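Local coordinates for peptidase, C14 family (PDB 3BIJ), which probably acts as a cysteine-type endopeptidase of the caspase-like C14 family, though its function remains uncharacterised, at residues I111-A124 with I186-K199. Numbering follows the deposited sequence.
Sequences IDDELYALLGKFAA and IQQKTKKVDLADVK
Leu195 crosses the ring of Tyr116 at about a right angle, its CD1 over the face, 3.9 Å from the ring centroid and 28° off the normal, a CH-pi contact. Asp112 O lies above the opposite face of the ring, offset toward the rim. Val193 CG2 fits against Tyr116 CB at 3.8 Å and reaches Ala117 as well, while Leu119 adds a looser touch to Leu195. Further on, Val198 straddles Gly120; its CG1, anti to the backbone N (chi1 176°), and its CG2 both bear on Gly120 CA. Beyond the turn from Leu119 to Phe122, the aliphatic part of Lys199 starts beside Ala124 and passes Phe122 O with CG and CD.

In this caspase-like alpha/beta fold, helix 112-119 packs beside helix 57-70 against the central sheet, and the irregular chain leaving helix 180-189 runs along its outer side to strand 201-206.

The polar contacts gather at the start of helix 112-119. Asp113 OD1 makes a salt bridge to Lys192 NZ at 3.3 Å, a weak hydrogen bond; the lysine folds back at chi2, chi3 and chi4, and its NZ also bonds weakly to Thr190 O. Glu114 OE2 takes the N-H of Ile111, the N-cap residue, at 2.9 Å on its anti side, while OE1 pairs with Arg57. The Glu114 carboxylate also rests on Ile186 CG2, and Glu114 CG on Thr190 CG2 at 3.7 Å. With an alanine here, Arg57 and the N-H of Ile111 would probably lose their carboxylate partner, and a gap is likely to open beside Ile186 and Thr190. Thr190 OG1 in turn donates to Ile186 O at 2.7 Å, approaching from the face opposite Lys189 N.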
ATOM      1  N   ILE A 111      20.747  -5.898 -32.250  1.00 43.56           N
ATOM      2  CA  ILE A 111      21.621  -5.189 -31.319  1.00 41.81           C
ATOM      3  C   ILE A 111      21.629  -3.697 -31.608  1.00 47.62           C
ATOM      4  O   ILE A 111      21.705  -3.280 -32.766  1.00 48.15           O
ATOM      5  CB  ILE A 111      23.082  -5.704 -31.379  1.00 41.19           C
ATOM      6  CG1 ILE A 111      23.185  -7.081 -30.730  1.00 44.00           C
ATOM      7  CG2 ILE A 111      23.995  -4.763 -30.609  1.00 39.09           C
ATOM      8  CD1 ILE A 111      22.369  -8.159 -31.408  1.00 43.00           C
ATOM      9  N   ASP A 112      21.566  -2.892 -30.553  1.00 43.36           N
ATOM     10  CA  ASP A 112      21.558  -1.444 -30.718  1.00 47.02           C
ATOM     11  C   ASP A 112      22.619  -0.947 -31.697  1.00 50.76           C
ATOM     12  O   ASP A 112      22.412   0.037 -32.411  1.00 49.13           O
ATOM     13  CB  ASP A 112      21.712  -0.743 -29.359  1.00 47.50           C
ATOM     14  CG  ASP A 112      22.970  -1.155 -28.618  1.00 53.30           C
ATOM     15  OD1 ASP A 112      23.123  -0.743 -27.444  1.00 62.92           O
ATOM     16  OD2 ASP A 112      23.803  -1.886 -29.194  1.00 53.39           O
ATOM     17  N   ASP A 113      23.758  -1.622 -31.738  1.00 50.70           N
ATOM     18  CA  ASP A 113      24.813  -1.216 -32.652  1.00 58.43           C
ATOM     19  C   ASP A 113      24.407  -1.407 -34.104  1.00 53.46           C
ATOM     20  O   ASP A 113      24.739  -0.589 -34.953  1.00 51.71           O
ATOM     21  CB  ASP A 113      26.095  -1.989 -32.347  1.00 65.11           C
ATOM     22  CG  ASP A 113      26.859  -1.396 -31.177  1.00 75.38           C
ATOM     23  OD1 ASP A 113      27.443  -2.168 -30.375  1.00 84.46           O
ATOM     24  OD2 ASP A 113      26.876  -0.149 -31.069  1.00 79.66           O
ATOM     25  N   GLU A 114      23.690  -2.486 -34.393  1.00 56.14           N
ATOM     26  CA  GLU A 114      23.248  -2.732 -35.760  1.00 55.10           C
ATOM     27  C   GLU A 114      22.317  -1.609 -36.219  1.00 57.61           C
ATOM     28  O   GLU A 114      22.389  -1.169 -37.363  1.00 59.88           O
ATOM     29  CB  GLU A 114      22.511  -4.068 -35.857  1.00 53.43           C
ATOM     30  CG  GLU A 114      23.254  -5.249 -35.248  1.00 56.65           C
ATOM     31  CD  GLU A 114      22.555  -6.573 -35.509  1.00 61.17           C
ATOM     32  OE1 GLU A 114      22.674  -7.096 -36.639  1.00 52.45           O
ATOM     33  OE2 GLU A 114      21.874  -7.084 -34.587  1.00 67.29           O
ATOM     34  N   LEU A 115      21.438  -1.154 -35.326  1.00 55.59           N
ATOM     35  CA  LEU A 115      20.501  -0.078 -35.639  1.00 46.52           C
ATOM     36  C   LEU A 115      21.256   1.236 -35.780  1.00 52.93           C
ATOM     37  O   LEU A 115      21.051   1.988 -36.733  1.00 52.77           O
ATOM     38  CB  LEU A 115      19.459   0.056 -34.528  1.00 51.76           C
ATOM     39  CG  LEU A 115      18.496   1.232 -34.653  1.00 57.97           C
ATOM     40  CD1 LEU A 115      17.672   1.098 -35.921  1.00 56.32           C
ATOM     41  CD2 LEU A 115      17.608   1.292 -33.422  1.00 59.05           C
ATOM     42  N   TYR A 116      22.124   1.513 -34.815  1.00 51.96           N
ATOM     43  CA  TYR A 116      22.909   2.730 -34.849  1.00 53.07           C
ATOM     44  C   TYR A 116      23.693   2.806 -36.148  1.00 54.12           C
ATOM     45  O   TYR A 116      23.735   3.858 -36.782  1.00 64.86           O
ATOM     46  CB  TYR A 116      23.857   2.785 -33.648  1.00 51.88           C
ATOM     47  CG  TYR A 116      23.154   2.999 -32.328  1.00 58.20           C
ATOM     48  CD1 TYR A 116      23.795   2.719 -31.116  1.00 68.57           C
ATOM     49  CD2 TYR A 116      21.840   3.471 -32.288  1.00 60.38           C
ATOM     50  CE1 TYR A 116      23.139   2.897 -29.895  1.00 65.63           C
ATOM     51  CE2 TYR A 116      21.178   3.653 -31.087  1.00 66.60           C
ATOM     52  CZ  TYR A 116      21.828   3.363 -29.890  1.00 72.54           C
ATOM     53  OH  TYR A 116      21.152   3.528 -28.700  1.00 75.17           O
ATOM     54  N   ALA A 117      24.300   1.695 -36.558  1.00 53.55           N
ATOM     55  CA  ALA A 117      25.085   1.686 -37.796  1.00 56.57           C
ATOM     56  C   ALA A 117      24.195   1.966 -39.000  1.00 58.96           C
ATOM     57  O   ALA A 117      24.579   2.700 -39.919  1.00 67.54           O
ATOM     58  CB  ALA A 117      25.790   0.347 -37.978  1.00 47.50           C
ATOM     59  N   LEU A 118      23.005   1.374 -38.999  1.00 53.58           N
ATOM     60  CA  LEU A 118      22.059   1.576 -40.087  1.00 47.70           C
ATOM     61  C   LEU A 118      21.701   3.061 -40.190  1.00 54.63           C
ATOM     62  O   LEU A 118      21.642   3.629 -41.288  1.00 52.09           O
ATOM     63  CB  LEU A 118      20.799   0.732 -39.858  1.00 40.76           C
ATOM     64  CG  LEU A 118      20.650  -0.577 -40.645  1.00 39.68           C
ATOM     65  CD1 LEU A 118      21.967  -1.305 -40.728  1.00 54.93           C
ATOM     66  CD2 LEU A 118      19.607  -1.443 -39.977  1.00 44.59           C
ATOM     67  N   LEU A 119      21.477   3.700 -39.046  1.00 50.61           N
ATOM     68  CA  LEU A 119      21.140   5.118 -39.050  1.00 50.27           C
ATOM     69  C   LEU A 119      22.304   5.955 -39.575  1.00 53.85           C
ATOM     70  O   LEU A 119      22.104   7.064 -40.078  1.00 51.56           O
ATOM     71  CB  LEU A 119      20.770   5.580 -37.639  1.00 44.89           C
ATOM     72  CG  LEU A 119      19.519   4.931 -37.042  1.00 38.67           C
ATOM     73  CD1 LEU A 119      19.285   5.488 -35.656  1.00 40.68           C
ATOM     74  CD2 LEU A 119      18.311   5.190 -37.917  1.00 33.82           C
ATOM     75  N   GLY A 120      23.516   5.415 -39.457  1.00 56.23           N
ATOM     76  CA  GLY A 120      24.701   6.121 -39.908  1.00 54.04           C
ATOM     77  C   GLY A 120      24.890   6.057 -41.408  1.00 57.50           C
ATOM     78  O   GLY A 120      25.788   6.698 -41.956  1.00 59.92           O
ATOM     79  N   LYS A 121      24.045   5.283 -42.080  1.00 55.33           N
ATOM     80  CA  LYS A 121      24.139   5.146 -43.531  1.00 61.54           C
ATOM     81  C   LYS A 121      23.320   6.190 -44.287  1.00 59.87           C
ATOM     82  O   LYS A 121      23.289   6.189 -45.520  1.00 56.13           O
ATOM     83  CB  LYS A 121      23.693   3.748 -43.968  1.00 55.97           C
ATOM     84  CG  LYS A 121      24.663   2.645 -43.605  1.00 67.23           C
ATOM     85  CD  LYS A 121      24.133   1.299 -44.034  1.00 61.03           C
ATOM     86  CE  LYS A 121      25.072   0.193 -43.586  1.00 75.82           C
ATOM     87  NZ  LYS A 121      24.540  -1.175 -43.900  1.00 83.80           N
ATOM     88  N   PHE A 122      22.658   7.078 -43.552  1.00 59.98           N
ATOM     89  CA  PHE A 122      21.846   8.119 -44.171  1.00 55.40           C
ATOM     90  C   PHE A 122      22.685   9.312 -44.612  1.00 54.42           C
ATOM     91  O   PHE A 122      23.758   9.561 -44.067  1.00 53.39           O
ATOM     92  CB  PHE A 122      20.742   8.597 -43.214  1.00 52.76           C
ATOM     93  CG  PHE A 122      19.593   7.630 -43.068  1.00 49.93           C
ATOM     94  CD1 PHE A 122      19.689   6.532 -42.224  1.00 48.44           C
ATOM     95  CD2 PHE A 122      18.425   7.800 -43.809  1.00 52.42           C
ATOM     96  CE1 PHE A 122      18.641   5.619 -42.121  1.00 49.41           C
ATOM     97  CE2 PHE A 122      17.374   6.890 -43.710  1.00 47.08           C
ATOM     98  CZ  PHE A 122      17.485   5.801 -42.868  1.00 53.37           C
ATOM     99  N   ALA A 123      22.170  10.044 -45.596  1.00 61.51           N
ATOM    100  CA  ALA A 123      22.831  11.223 -46.158  1.00 63.55           C
ATOM    101  C   ALA A 123      23.198  12.243 -45.090  1.00 64.26           C
ATOM    102  O   ALA A 123      22.913  12.047 -43.910  1.00 67.85           O
ATOM    103  CB  ALA A 123      21.931  11.871 -47.200  1.00 70.46           C
ATOM    104  N   ALA A 124      23.816  13.342 -45.511  1.00 61.27           N
ATOM    105  CA  ALA A 124      24.232  14.374 -44.574  1.00 65.74           C
ATOM    106  C   ALA A 124      23.121  15.336 -44.157  1.00 68.71           C
ATOM    107  O   ALA A 124      22.926  15.595 -42.965  1.00 79.20           O
ATOM    108  CB  ALA A 124      25.407  15.144 -45.140  1.00 59.83           C
ATOM    109  N   ILE A 186      27.022 -12.099 -34.504  1.00 68.85           N
ATOM    110  CA  ILE A 186      26.531 -10.744 -34.673  1.00 67.48           C
ATOM    111  C   ILE A 186      27.378  -9.772 -33.865  1.00 67.00           C
ATOM    112  O   ILE A 186      27.807  -8.738 -34.371  1.00 63.36           O
ATOM    113  CB  ILE A 186      25.073 -10.638 -34.197  1.00 71.02           C
ATOM    114  CG1 ILE A 186      24.182 -11.518 -35.073  1.00 76.86           C
ATOM    115  CG2 ILE A 186      24.615  -9.191 -34.226  1.00 80.35           C
ATOM    116  CD1 ILE A 186      22.736 -11.538 -34.661  1.00 68.80           C
ATOM    117  N   GLN A 187      27.618 -10.126 -32.608  1.00 66.84           N
ATOM    118  CA  GLN A 187      28.385  -9.288 -31.694  1.00 74.60           C
ATOM    119  C   GLN A 187      29.818  -9.026 -32.168  1.00 79.90           C
ATOM    120  O   GLN A 187      30.414  -8.004 -31.811  1.00 80.22           O
ATOM    121  CB  GLN A 187      28.410  -9.932 -30.299  1.00 73.45           C
ATOM    122  CG  GLN A 187      28.512  -8.947 -29.125  1.00 74.70           C
ATOM    123  CD  GLN A 187      27.231  -8.140 -28.916  1.00 74.51           C
ATOM    124  OE1 GLN A 187      27.007  -7.098 -29.552  1.00 68.31           O
ATOM    125  NE2 GLN A 187      26.376  -8.633 -28.029  1.00 60.21           N
ATOM    126  N   GLN A 188      30.361  -9.939 -32.976  1.00 82.50           N
ATOM    127  CA  GLN A 188      31.734  -9.818 -33.489  1.00 79.49           C
ATOM    128  C   GLN A 188      31.857  -9.175 -34.866  1.00 77.05           C
ATOM    129  O   GLN A 188      32.940  -8.730 -35.252  1.00 75.21           O
ATOM    130  CB  GLN A 188      32.413 -11.191 -33.525  1.00 78.95           C
ATOM    131  CG  GLN A 188      32.782 -11.728 -32.158  1.00 87.07           C
ATOM    132  CD  GLN A 188      33.906 -10.933 -31.512  1.00 95.14           C
ATOM    133  OE1 GLN A 188      33.864  -9.699 -31.462  1.00 96.90           O
ATOM    134  NE2 GLN A 188      34.917 -11.638 -31.006  1.00 93.25           N
ATOM    135  N   LYS A 189      30.753  -9.139 -35.606  1.00 72.34           N
ATOM    136  CA  LYS A 189      30.748  -8.546 -36.939  1.00 71.35           C
ATOM    137  C   LYS A 189      30.047  -7.183 -36.935  1.00 76.93           C
ATOM    138  O   LYS A 189      29.792  -6.601 -37.995  1.00 82.32           O
ATOM    139  CB  LYS A 189      30.061  -9.491 -37.940  1.00 68.72           C
ATOM    140  CG  LYS A 189      28.561  -9.669 -37.730  1.00 70.80           C
ATOM    141  CD  LYS A 189      27.982 -10.737 -38.642  1.00 72.19           C
ATOM    142  CE  LYS A 189      28.180 -10.402 -40.112  1.00 67.72           C
ATOM    143  NZ  LYS A 189      27.761 -11.539 -40.974  1.00 58.82           N
ATOM    144  N   THR A 190      29.718  -6.684 -35.745  1.00 75.41           N
ATOM    145  CA  THR A 190      29.072  -5.380 -35.621  1.00 80.42           C
ATOM    146  C   THR A 190      29.905  -4.475 -34.725  1.00 79.85           C
ATOM    147  O   THR A 190      29.744  -4.464 -33.505  1.00 80.23           O
ATOM    148  CB  THR A 190      27.626  -5.478 -35.037  1.00 79.72           C
ATOM    149  OG1 THR A 190      27.653  -6.145 -33.769  1.00 81.87           O
ATOM    150  CG2 THR A 190      26.709  -6.233 -35.987  1.00 82.96           C
ATOM    151  N   LYS A 191      30.807  -3.722 -35.346  1.00 84.34           N
ATOM    152  CA  LYS A 191      31.677  -2.802 -34.622  1.00 85.99           C
ATOM    153  C   LYS A 191      30.800  -1.681 -34.073  1.00 81.86           C
ATOM    154  O   LYS A 191      29.851  -1.244 -34.729  1.00 77.13           O
ATOM    155  CB  LYS A 191      32.751  -2.221 -35.561  1.00 89.17           C
ATOM    156  CG  LYS A 191      34.141  -2.003 -34.930  1.00 89.36           C
ATOM    157  CD  LYS A 191      34.842  -3.329 -34.606  1.00 83.47           C
ATOM    158  CE  LYS A 191      36.299  -3.127 -34.162  1.00 76.08           C
ATOM    159  NZ  LYS A 191      36.437  -2.377 -32.880  1.00 68.94           N
ATOM    160  N   LYS A 192      31.122  -1.226 -32.866  1.00 82.12           N
ATOM    161  CA  LYS A 192      30.370  -0.169 -32.209  1.00 79.55           C
ATOM    162  C   LYS A 192      30.477   1.145 -32.977  1.00 76.68           C
ATOM    163  O   LYS A 192      31.415   1.348 -33.747  1.00 74.84           O
ATOM    164  CB  LYS A 192      30.881   0.025 -30.775  1.00 83.44           C
ATOM    165  CG  LYS A 192      30.641  -1.157 -29.807  1.00 89.60           C
ATOM    166  CD  LYS A 192      31.717  -2.259 -29.882  1.00 88.87           C
ATOM    167  CE  LYS A 192      31.280  -3.468 -30.716  1.00 87.57           C
ATOM    168  NZ  LYS A 192      30.082  -4.189 -30.184  1.00 80.02           N
ATOM    169  N   VAL A 193      29.512   2.032 -32.763  1.00 72.76           N
ATOM    170  CA  VAL A 193      29.496   3.325 -33.432  1.00 72.58           C
ATOM    171  C   VAL A 193      28.895   4.403 -32.543  1.00 72.17           C
ATOM    172  O   VAL A 193      28.041   4.123 -31.706  1.00 74.65           O
ATOM    173  CB  VAL A 193      28.703   3.258 -34.740  1.00 75.79           C
ATOM    174  CG1 VAL A 193      29.585   2.703 -35.847  1.00 77.65           C
ATOM    175  CG2 VAL A 193      27.478   2.369 -34.551  1.00 74.04           C
ATOM    176  N   ASP A 194      29.346   5.635 -32.744  1.00 70.44           N
ATOM    177  CA  ASP A 194      28.886   6.776 -31.957  1.00 73.69           C
ATOM    178  C   ASP A 194      27.810   7.588 -32.695  1.00 71.23           C
ATOM    179  O   ASP A 194      28.087   8.219 -33.718  1.00 69.35           O
ATOM    180  CB  ASP A 194      30.091   7.671 -31.632  1.00 79.08           C
ATOM    181  CG  ASP A 194      29.842   8.602 -30.449  1.00 84.01           C
ATOM    182  OD1 ASP A 194      29.494   8.094 -29.356  1.00 91.84           O
ATOM    183  OD2 ASP A 194      30.011   9.834 -30.609  1.00 64.92           O
ATOM    184  N   LEU A 195      26.587   7.582 -32.167  1.00 65.27           N
ATOM    185  CA  LEU A 195      25.494   8.318 -32.791  1.00 65.39           C
ATOM    186  C   LEU A 195      25.773   9.808 -32.968  1.00 69.79           C
ATOM    187  O   LEU A 195      25.094  10.484 -33.743  1.00 66.03           O
ATOM    188  CB  LEU A 195      24.196   8.143 -31.998  1.00 58.16           C
ATOM    189  CG  LEU A 195      23.247   7.025 -32.433  1.00 69.44           C
ATOM    190  CD1 LEU A 195      22.016   7.050 -31.532  1.00 64.80           C
ATOM    191  CD2 LEU A 195      22.827   7.213 -33.892  1.00 57.81           C
ATOM    192  N   ALA A 196      26.766  10.324 -32.254  1.00 69.58           N
ATOM    193  CA  ALA A 196      27.104  11.739 -32.367  1.00 73.20           C
ATOM    194  C   ALA A 196      28.098  11.987 -33.494  1.00 73.15           C
ATOM    195  O   ALA A 196      28.670  13.071 -33.600  1.00 76.63           O
ATOM    196  CB  ALA A 196      27.675  12.250 -31.050  1.00 72.24           C
ATOM    197  N   ASP A 197      28.303  10.977 -34.331  1.00 74.75           N
ATOM    198  CA  ASP A 197      29.233  11.099 -35.446  1.00 79.33           C
ATOM    199  C   ASP A 197      28.575  10.930 -36.807  1.00 76.38           C
ATOM    200  O   ASP A 197      29.115  11.370 -37.822  1.00 75.53           O
ATOM    201  CB  ASP A 197      30.364  10.082 -35.298  1.00 84.00           C
ATOM    202  CG  ASP A 197      31.368  10.490 -34.243  1.00 92.70           C
ATOM    203  OD1 ASP A 197      32.344   9.731 -34.016  1.00 92.66           O
ATOM    204  OD2 ASP A 197      31.179  11.578 -33.644  1.00 92.49           O
ATOM    205  N   VAL A 198      27.420  10.277 -36.825  1.00 74.11           N
ATOM    206  CA  VAL A 198      26.686  10.055 -38.057  1.00 70.37           C
ATOM    207  C   VAL A 198      26.457  11.377 -38.772  1.00 69.77           C
ATOM    208  O   VAL A 198      26.288  12.412 -38.134  1.00 78.46           O
ATOM    209  CB  VAL A 198      25.339   9.407 -37.761  1.00 73.38           C
ATOM    210  CG1 VAL A 198      24.530   9.262 -39.048  1.00 83.20           C
ATOM    211  CG2 VAL A 198      25.570   8.063 -37.105  1.00 69.65           C
ATOM    212  N   LYS A 199      26.457  11.346 -40.097  1.00 67.43           N
ATOM    213  CA  LYS A 199      26.255  12.562 -40.870  1.00 63.63           C
ATOM    214  C   LYS A 199      24.849  13.119 -40.730  1.00 62.28           C
ATOM    215  O   LYS A 199      24.660  14.335 -40.633  1.00 66.60           O
ATOM    216  CB  LYS A 199      26.552  12.299 -42.347  1.00 63.38           C
ATOM    217  CG  LYS A 199      26.648  10.825 -42.699  1.00 72.81           C
ATOM    218  CD  LYS A 199      26.671  10.600 -44.209  1.00 82.01           C
ATOM    219  CE  LYS A 199      27.847  11.305 -44.879  1.00 86.30           C
ATOM    220  NZ  LYS A 199      29.162  10.864 -44.317  1.00 86.37           N
TER